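Local atomic coordinates of putative sensory box/GGDEF family protein (Vibrio parahaemolyticus, PDB entry 3LID), a protein that probably senses extracellular signals through this double-PDC sensor domain and probably makes cyclic di-GMP from GTP with its GGDEF region. Residues N67-V72 and V93-D98; V186-I191 and A276-N281. All coordinates share one frame; numbering follows the deposited sequence. Where two conformers were deposited one is given.

Contact 1: N67-V72 and V93-D98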
ATOM      1  N   ASN A  67       4.377  20.525 -12.522  1.00 16.51           N
ATOM      2  CA  ASN A  67       4.916  21.190 -11.318  1.00 18.05           C
ATOM      3  C   ASN A  67       3.978  21.006 -10.149  1.00 18.46           C
ATOM      4  O   ASN A  67       4.442  20.810  -9.015  1.00 18.08           O
ATOM      5  CB  ASN A  67       5.180  22.689 -11.614  1.00 17.98           C
ATOM      6  CG  ASN A  67       6.377  22.856 -12.534  1.00 21.44           C
ATOM      7  OD1 ASN A  67       7.100  21.919 -12.733  1.00 28.05           O
ATOM      8  ND2 ASN A  67       6.543  24.022 -13.144  1.00 26.96           N
ATOM      9  N   MET A  68       2.659  21.093 -10.400  1.00 17.27           N
ATOM     10  CA  MET A  68       1.701  20.906  -9.342  0.50 16.50           C
ATOM     11  C   MET A  68       1.770  19.470  -8.807  1.00 15.76           C
ATOM     12  O   MET A  68       1.851  19.239  -7.551  1.00 15.47           O
ATOM     13  CB  MET A  68       0.294  21.212  -9.879  0.50 16.48           C
ATOM     14  CG  MET A  68      -0.811  21.298  -8.844  0.50 20.61           C
ATOM     15  SD  MET A  68      -1.620  19.758  -8.442  0.50 22.03           S
ATOM     16  CE  MET A  68      -2.775  19.464  -9.872  0.50 16.04           C
ATOM     17  N   TRP A  69       1.729  18.486  -9.717  1.00 15.04           N
ATOM     18  CA  TRP A  69       1.767  17.097  -9.257  1.00 15.40           C
ATOM     19  C   TRP A  69       3.089  16.788  -8.536  1.00 16.36           C
ATOM     20  O   TRP A  69       3.078  16.003  -7.606  1.00 16.09           O
ATOM     21  CB  TRP A  69       1.575  16.167 -10.454  1.00 15.62           C
ATOM     22  CG  TRP A  69       0.167  16.093 -10.854  1.00 13.46           C
ATOM     23  CD1 TRP A  69      -0.903  16.823 -10.368  1.00 16.55           C
ATOM     24  CD2 TRP A  69      -0.375  15.259 -11.897  1.00 14.34           C
ATOM     25  NE1 TRP A  69      -2.061  16.439 -11.012  1.00 14.82           N
ATOM     26  CE2 TRP A  69      -1.758  15.457 -11.910  1.00 15.08           C
ATOM     27  CE3 TRP A  69       0.190  14.314 -12.741  1.00 16.11           C
ATOM     28  CZ2 TRP A  69      -2.611  14.792 -12.819  1.00 16.59           C
ATOM     29  CZ3 TRP A  69      -0.632  13.606 -13.620  1.00 14.39           C
ATOM     30  CH2 TRP A  69      -2.023  13.871 -13.653  1.00 15.42           C
ATOM     31  N   SER A  70       4.217  17.340  -8.982  1.00 15.80           N
ATOM     32  CA  SER A  70       5.468  17.116  -8.314  1.00 16.42           C
ATOM     33  C   SER A  70       5.349  17.682  -6.891  1.00 15.70           C
ATOM     34  O   SER A  70       5.885  17.034  -5.948  1.00 16.06           O
ATOM     35  CB  SER A  70       6.591  17.824  -9.070  1.00 18.98           C
ATOM     36  OG  SER A  70       6.781  17.204 -10.353  1.00 19.18           O
ATOM     37  N   SER A  71       4.777  18.886  -6.750  1.00 16.91           N
ATOM     38  CA  SER A  71       4.584  19.469  -5.394  1.00 16.40           C
ATOM     39  C   SER A  71       3.717  18.599  -4.528  1.00 17.34           C
ATOM     40  O   SER A  71       3.968  18.446  -3.310  1.00 16.50           O
ATOM     41  CB  SER A  71       3.978  20.888  -5.518  1.00 19.32           C
ATOM     42  OG  SER A  71       4.921  21.760  -6.165  1.00 24.19           O
ATOM     43  N   VAL A  72       2.636  18.076  -5.106  1.00 15.95           N
ATOM     44  CA  VAL A  72       1.713  17.229  -4.320  1.00 15.04           C
ATOM     45  C   VAL A  72       2.501  15.942  -3.896  1.00 15.21           C
ATOM     46  O   VAL A  72       2.324  15.465  -2.742  1.00 15.56           O
ATOM     47  CB  VAL A  72       0.432  16.836  -5.136  1.00 16.46           C
ATOM     48  CG1 VAL A  72      -0.346  15.745  -4.394  1.00 16.37           C
ATOM     49  CG2 VAL A  72      -0.416  18.084  -5.327  1.00 16.73           C
ATOM     50  N   VAL A  93       0.975  12.047 -18.986  1.00 15.78           N
ATOM     51  CA  VAL A  93       1.599  12.882 -17.937  1.00 15.23           C
ATOM     52  C   VAL A  93       2.070  11.892 -16.906  1.00 14.79           C
ATOM     53  O   VAL A  93       1.301  11.005 -16.513  1.00 14.30           O
ATOM     54  CB  VAL A  93       0.640  13.837 -17.234  1.00 15.86           C
ATOM     55  CG1 VAL A  93       1.462  14.746 -16.313  1.00 16.60           C
ATOM     56  CG2 VAL A  93      -0.079  14.768 -18.287  1.00 19.00           C
ATOM     57  N   ARG A  94       3.348  11.967 -16.541  1.00 13.15           N
ATOM     58  CA  ARG A  94       3.842  10.970 -15.585  1.00 14.59           C
ATOM     59  C   ARG A  94       4.839  11.632 -14.622  1.00 15.47           C
ATOM     60  O   ARG A  94       5.949  12.025 -15.034  1.00 16.05           O
ATOM     61  CB  ARG A  94       4.580   9.878 -16.378  1.00 13.70           C
ATOM     62  CG  ARG A  94       5.198   8.801 -15.492  1.00 14.92           C
ATOM     63  CD  ARG A  94       5.614   7.584 -16.328  1.00 18.06           C
ATOM     64  NE  ARG A  94       6.121   6.546 -15.444  1.00 15.88           N
ATOM     65  CZ  ARG A  94       7.227   5.814 -15.661  1.00 18.07           C
ATOM     66  NH1 ARG A  94       7.998   5.962 -16.760  1.00 20.94           N
ATOM     67  NH2 ARG A  94       7.580   4.909 -14.722  1.00 19.55           N
ATOM     68  N   ILE A  95       4.413  11.772 -13.368  1.00 14.14           N
ATOM     69  CA  ILE A  95       5.329  12.312 -12.340  1.00 16.15           C
ATOM     70  C   ILE A  95       5.731  11.105 -11.545  1.00 15.28           C
ATOM     71  O   ILE A  95       4.890  10.297 -11.184  1.00 14.87           O
ATOM     72  CB  ILE A  95       4.552  13.339 -11.480  1.00 17.36           C
ATOM     73  CG1 ILE A  95       4.271  14.660 -12.284  1.00 23.03           C
ATOM     74  CG2 ILE A  95       5.208  13.588 -10.114  1.00 18.74           C
ATOM     75  CD1 ILE A  95       5.274  15.160 -13.117  1.00 26.78           C
ATOM     76  N   LYS A  96       7.020  11.040 -11.242  1.00 14.63           N
ATOM     77  CA  LYS A  96       7.579   9.937 -10.406  1.00 15.21           C
ATOM     78  C   LYS A  96       8.153  10.595  -9.163  1.00 16.40           C
ATOM     79  O   LYS A  96       8.688  11.717  -9.238  1.00 16.78           O
ATOM     80  CB  LYS A  96       8.696   9.150 -11.127  1.00 16.36           C
ATOM     81  CG  LYS A  96       8.123   8.508 -12.408  1.00 19.69           C
ATOM     82  CD  LYS A  96       9.232   7.873 -13.133  1.00 24.50           C
ATOM     83  CE  LYS A  96       9.630   6.559 -12.322  1.00 27.91           C
ATOM     84  NZ  LYS A  96      10.578   5.659 -13.122  1.00 34.34           N
ATOM     85  N   TYR A  97       8.069   9.872  -8.029  1.00 15.15           N
ATOM     86  CA  TYR A  97       8.569  10.439  -6.767  1.00 15.79           C
ATOM     87  C   TYR A  97       9.367   9.352  -6.080  1.00 14.96           C
ATOM     88  O   TYR A  97       8.986   8.131  -6.067  1.00 17.36           O
ATOM     89  CB  TYR A  97       7.378  10.918  -5.897  1.00 15.42           C
ATOM     90  CG  TYR A  97       7.828  11.255  -4.473  1.00 15.01           C
ATOM     91  CD1 TYR A  97       8.541  12.441  -4.231  1.00 17.55           C
ATOM     92  CD2 TYR A  97       7.509  10.396  -3.434  1.00 14.84           C
ATOM     93  CE1 TYR A  97       8.925  12.782  -2.936  1.00 18.61           C
ATOM     94  CE2 TYR A  97       7.887  10.696  -2.098  1.00 15.02           C
ATOM     95  CZ  TYR A  97       8.575  11.893  -1.888  1.00 17.84           C
ATOM     96  OH  TYR A  97       8.939  12.174  -0.581  1.00 18.34           O
ATOM     97  N   ASP A  98      10.487   9.772  -5.476  1.00 15.80           N
ATOM     98  CA  ASP A  98      11.348   8.812  -4.827  1.00 15.37           C
ATOM     99  C   ASP A  98      11.451   9.206  -3.334  1.00 17.63           C
ATOM    100  O   ASP A  98      11.982  10.265  -3.042  1.00 17.44           O
ATOM    101  CB  ASP A  98      12.790   8.950  -5.377  1.00 14.79           C
ATOM    102  CG  ASP A  98      13.774   8.003  -4.660  1.00 16.06           C
ATOM    103  OD1 ASP A  98      13.659   6.772  -4.775  1.00 17.27           O
ATOM    104  OD2 ASP A  98      14.726   8.514  -4.048  1.00 18.79           O
TER
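The indole of Trp69 meets strand 93-98 mainly along the benzo side. Ile95 CG1 lies at the ring's edge, near its plane, and packs 3.6 Å from Trp69 CB; Val93 CG1 comes in obliquely, 3.6 Å from Trp69 CZ3. Trp69 CG stands anti to its carbonyl carbon (chi1 -78°), which swings the indole back toward the start of the helix and so toward Val93. The Val93 side chain crosses the indole at roughly a right angle. At the next helix residue, Ile95 CD1 touches Ser70 OG at 3.8 Å, and Ile95 CG2 lies 4.0 Å from Ser70 CA. That buried hydroxyl bonds to Glu66 O, so its polarity is met within the helix while Ile95 packs beside it. What passes between the two segments is van der Waals packing. Helix 59-76 runs at 27° to the strand, 8.5 Å between the local axes, and packs on one face of the seven-stranded antiparallel sheet of a PDC fold: Trp69 reaches across to Ile82 and Phe84 of strand 79-86, and Ser70 to Ala104 of strand 103-106.

Contact 2: V186-I191 and A276-N281; sequences VRDFHI and ATRDIN
A G1 beta bulge, in which Asp188 and Phe189 both face Ser184, shapes the turn leading into strand 189-195, and Arg278 from the chain's C-terminal tail docks against that turn. This is a small surface contact, carried almost wholly by one guanidinium group. Its NH2 donates to Val186 O at 2.6 Å, a short bond that is noticeably bent, with an N-H...O angle of 137°. The donor lies in the carbonyl plane of Val186, whereas the oxygen itself is at the guanidinium edge, tilted 19° out of that group's plane.

A second carbonyl approaches quite differently: Arg187 O sits over the centre of one guanidinium face, 3.9 Å from Arg278 CZ. On the other terminal nitrogen, Arg278 NH1 lies obliquely against Asp188 CB at 3.4 Å. A bend at chi3 (54°) turns the end of the arginine chain toward the turn. The Asp188 carboxylate is turned away from the guanidinium, with OD2 4.4 Å from Arg278 NH1, too far for a salt bridge, and its OD1 is bonded to Tyr183 OH. Arg275 joins in from just before the tail segment, its NH1 bonding to Arg187 O while its side chain makes a cation-pi contact with Phe189. Beyond Arg278, Asp279 takes the N-cap position of the short, weakly bonded helix 280-283.

Two arginines thus converge on backbone carbonyls of one turn, and Arg278 NE lies close to Arg275 NH2. The carbonyl dipoles and the nearby Asp188 would be expected to offset the crowding of positive charge, although between these two segments Arg278 makes one direct hydrogen bond, to Val186 O.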
ATOM      1  N   VAL A 186       7.642   2.249  20.568  1.00 31.89           N
ATOM      2  CA  VAL A 186       7.282   2.205  21.961  1.00 33.87           C
ATOM      3  C   VAL A 186       6.962   0.782  22.410  1.00 33.49           C
ATOM      4  O   VAL A 186       7.499   0.326  23.437  1.00 34.21           O
ATOM      5  CB  VAL A 186       6.196   3.188  22.340  1.00 33.63           C
ATOM      6  CG1 VAL A 186       6.043   3.159  23.831  1.00 39.14           C
ATOM      7  CG2 VAL A 186       6.618   4.634  21.913  1.00 34.46           C
ATOM      8  N   ARG A 187       6.146   0.049  21.640  1.00 30.70           N
ATOM      9  CA  ARG A 187       5.866  -1.352  22.000  1.00 27.97           C
ATOM     10  C   ARG A 187       6.840  -2.371  21.406  1.00 28.55           C
ATOM     11  O   ARG A 187       6.758  -3.525  21.756  1.00 25.28           O
ATOM     12  CB  ARG A 187       4.427  -1.759  21.672  1.00 27.19           C
ATOM     13  CG  ARG A 187       3.376  -0.933  22.359  1.00 25.59           C
ATOM     14  CD  ARG A 187       1.985  -1.557  22.081  1.00 27.34           C
ATOM     15  NE  ARG A 187       0.797  -0.831  22.565  1.00 28.02           N
ATOM     16  CZ  ARG A 187       0.323  -0.993  23.794  1.00 28.08           C
ATOM     17  NH1 ARG A 187       0.971  -1.786  24.665  1.00 29.93           N
ATOM     18  NH2 ARG A 187      -0.748  -0.366  24.195  1.00 24.06           N
ATOM     19  N   ASP A 188       7.733  -1.923  20.519  1.00 27.07           N
ATOM     20  CA  ASP A 188       8.718  -2.772  19.841  1.00 25.78           C
ATOM     21  C   ASP A 188       8.022  -3.943  19.187  1.00 26.13           C
ATOM     22  O   ASP A 188       8.376  -5.099  19.411  1.00 26.50           O
ATOM     23  CB  ASP A 188       9.837  -3.238  20.811  1.00 28.34           C
ATOM     24  CG  ASP A 188      10.920  -4.052  20.120  1.00 33.39           C
ATOM     25  OD1 ASP A 188      11.305  -3.669  18.999  1.00 36.76           O
ATOM     26  OD2 ASP A 188      11.407  -5.074  20.685  1.00 34.66           O
ATOM     27  N   PHE A 189       7.036  -3.658  18.339  1.00 22.82           N
ATOM     28  CA  PHE A 189       6.458  -4.703  17.563  1.00 19.01           C
ATOM     29  C   PHE A 189       6.611  -4.391  16.031  1.00 20.89           C
ATOM     30  O   PHE A 189       6.485  -3.230  15.646  1.00 20.70           O
ATOM     31  CB  PHE A 189       4.958  -4.729  17.795  1.00 21.13           C
ATOM     32  CG  PHE A 189       4.527  -5.382  19.069  1.00 19.07           C
ATOM     33  CD1 PHE A 189       4.990  -6.648  19.425  1.00 22.89           C
ATOM     34  CD2 PHE A 189       3.598  -4.737  19.878  1.00 19.54           C
ATOM     35  CE1 PHE A 189       4.485  -7.268  20.615  1.00 22.04           C
ATOM     36  CE2 PHE A 189       3.116  -5.355  21.087  1.00 21.19           C
ATOM     37  CZ  PHE A 189       3.538  -6.600  21.409  1.00 20.66           C
ATOM     38  N   HIS A 190       6.812  -5.440  15.252  1.00 21.45           N
ATOM     39  CA  HIS A 190       6.753  -5.355  13.763  1.00 22.38           C
ATOM     40  C   HIS A 190       5.438  -5.885  13.252  1.00 22.87           C
ATOM     41  O   HIS A 190       5.071  -7.011  13.541  1.00 23.17           O
ATOM     42  CB  HIS A 190       7.881  -6.118  13.156  1.00 23.75           C
ATOM     43  CG  HIS A 190       9.236  -5.512  13.423  1.00 27.09           C
ATOM     44  ND1 HIS A 190       9.805  -4.559  12.593  1.00 29.82           N
ATOM     45  CD2 HIS A 190      10.131  -5.721  14.427  1.00 31.50           C
ATOM     46  CE1 HIS A 190      11.006  -4.225  13.063  1.00 31.25           C
ATOM     47  NE2 HIS A 190      11.218  -4.904  14.183  1.00 30.18           N
ATOM     48  N   ILE A 191       4.715  -5.085  12.458  1.00 18.96           N
ATOM     49  CA  ILE A 191       3.472  -5.623  11.951  1.00 18.96           C
ATOM     50  C   ILE A 191       3.740  -6.104  10.542  1.00 18.98           C
ATOM     51  O   ILE A 191       4.355  -5.373   9.770  1.00 20.63           O
ATOM     52  CB  ILE A 191       2.358  -4.568  12.005  1.00 18.54           C
ATOM     53  CG1 ILE A 191       2.070  -4.212  13.458  1.00 22.35           C
ATOM     54  CG2 ILE A 191       1.075  -5.010  11.127  1.00 17.86           C
ATOM     55  CD1 ILE A 191       0.995  -3.257  13.640  1.00 25.65           C
ATOM     56  N   ALA A 276      10.376 -10.030  28.303  1.00 52.96           N
ATOM     57  CA  ALA A 276      10.271 -10.112  29.753  1.00 53.41           C
ATOM     58  C   ALA A 276      11.185  -9.009  30.319  1.00 53.12           C
ATOM     59  O   ALA A 276      10.848  -8.308  31.272  1.00 53.38           O
ATOM     60  CB  ALA A 276      10.694 -11.512  30.269  1.00 53.34           C
ATOM     61  N   THR A 277      12.333  -8.824  29.685  1.00 53.41           N
ATOM     62  CA  THR A 277      13.278  -7.860  30.204  1.00 53.70           C
ATOM     63  C   THR A 277      12.806  -6.386  30.038  1.00 52.57           C
ATOM     64  O   THR A 277      13.186  -5.533  30.826  1.00 52.32           O
ATOM     65  CB  THR A 277      14.702  -8.131  29.667  1.00 54.09           C
ATOM     66  OG1 THR A 277      14.655  -8.325  28.253  1.00 56.14           O
ATOM     67  CG2 THR A 277      15.272  -9.407  30.303  1.00 56.99           C
ATOM     68  N   ARG A 278      11.908  -6.126  29.083  1.00 51.06           N
ATOM     69  CA  ARG A 278      11.595  -4.748  28.648  1.00 49.95           C
ATOM     70  C   ARG A 278      11.545  -3.668  29.720  1.00 48.59           C
ATOM     71  O   ARG A 278      10.784  -3.776  30.671  1.00 48.54           O
ATOM     72  CB  ARG A 278      10.281  -4.725  27.863  1.00 50.09           C
ATOM     73  CG  ARG A 278      10.436  -5.198  26.446  1.00 51.29           C
ATOM     74  CD  ARG A 278       9.120  -5.187  25.676  1.00 51.07           C
ATOM     75  NE  ARG A 278       8.426  -3.897  25.681  1.00 51.39           N
ATOM     76  CZ  ARG A 278       8.786  -2.836  24.963  1.00 49.77           C
ATOM     77  NH1 ARG A 278       9.873  -2.870  24.218  1.00 45.99           N
ATOM     78  NH2 ARG A 278       8.062  -1.718  25.023  1.00 49.49           N
ATOM     79  N   ASP A 279      12.330  -2.603  29.535  1.00 47.56           N
ATOM     80  CA  ASP A 279      12.345  -1.476  30.480  1.00 46.12           C
ATOM     81  C   ASP A 279      12.448  -0.214  29.631  1.00 45.65           C
ATOM     82  O   ASP A 279      13.044  -0.198  28.519  1.00 45.38           O
ATOM     83  CB  ASP A 279      13.524  -1.640  31.478  1.00 45.53           C
ATOM     84  CG  ASP A 279      13.551  -0.569  32.634  1.00 44.57           C
ATOM     85  OD1 ASP A 279      13.379  -0.940  33.857  1.00 37.27           O
ATOM     86  OD2 ASP A 279      13.832   0.616  32.319  1.00 44.81           O
ATOM     87  N   ILE A 280      11.828   0.853  30.121  1.00 45.37           N
ATOM     88  CA  ILE A 280      11.851   2.128  29.408  1.00 44.77           C
ATOM     89  C   ILE A 280      13.261   2.418  28.918  1.00 46.44           C
ATOM     90  O   ILE A 280      13.449   3.011  27.856  1.00 47.94           O
ATOM     91  CB  ILE A 280      11.372   3.270  30.315  1.00 44.24           C
ATOM     92  CG1 ILE A 280      11.232   4.564  29.512  1.00 40.91           C
ATOM     93  CG2 ILE A 280      12.332   3.440  31.507  1.00 43.19           C
ATOM     94  CD1 ILE A 280      10.122   4.534  28.471  1.00 36.20           C
ATOM     95  N   ASN A 281      14.265   1.973  29.667  1.00 48.19           N
ATOM     96  CA  ASN A 281      15.658   2.299  29.309  1.00 49.89           C
ATOM     97  C   ASN A 281      16.090   1.675  27.987  1.00 50.04           C
ATOM     98  O   ASN A 281      17.063   2.098  27.359  1.00 50.14           O
ATOM     99  CB  ASN A 281      16.630   1.877  30.417  1.00 50.35           C
ATOM    100  CG  ASN A 281      17.917   2.720  30.411  1.00 52.05           C
ATOM    101  OD1 ASN A 281      18.841   2.445  31.167  1.00 54.59           O
ATOM    102  ND2 ASN A 281      17.963   3.756  29.566  1.00 52.39           N
TER

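How the contacts relate
Contact 1 closes before contact 2 opens along the chain, and the two are well separated: their centres lie 38 Å apart and their nearest atoms about 20 Å. Each belongs to a different antiparallel sheet. Contact 1 packs helix 59-76 on the seven-stranded sheet that includes strand 91-98, whereas contact 2 joins the turn before strand 189-195, in the six-stranded sheet, to the C-terminal tail. Long helix 9-45 runs past both sheets, and Arg187 and Phe189 touch it near contact 2. The pair thus samples both halves of a double-PDC sensor: a buried helix-on-sheet core in one, a polar surface contact near the chain's end in the other.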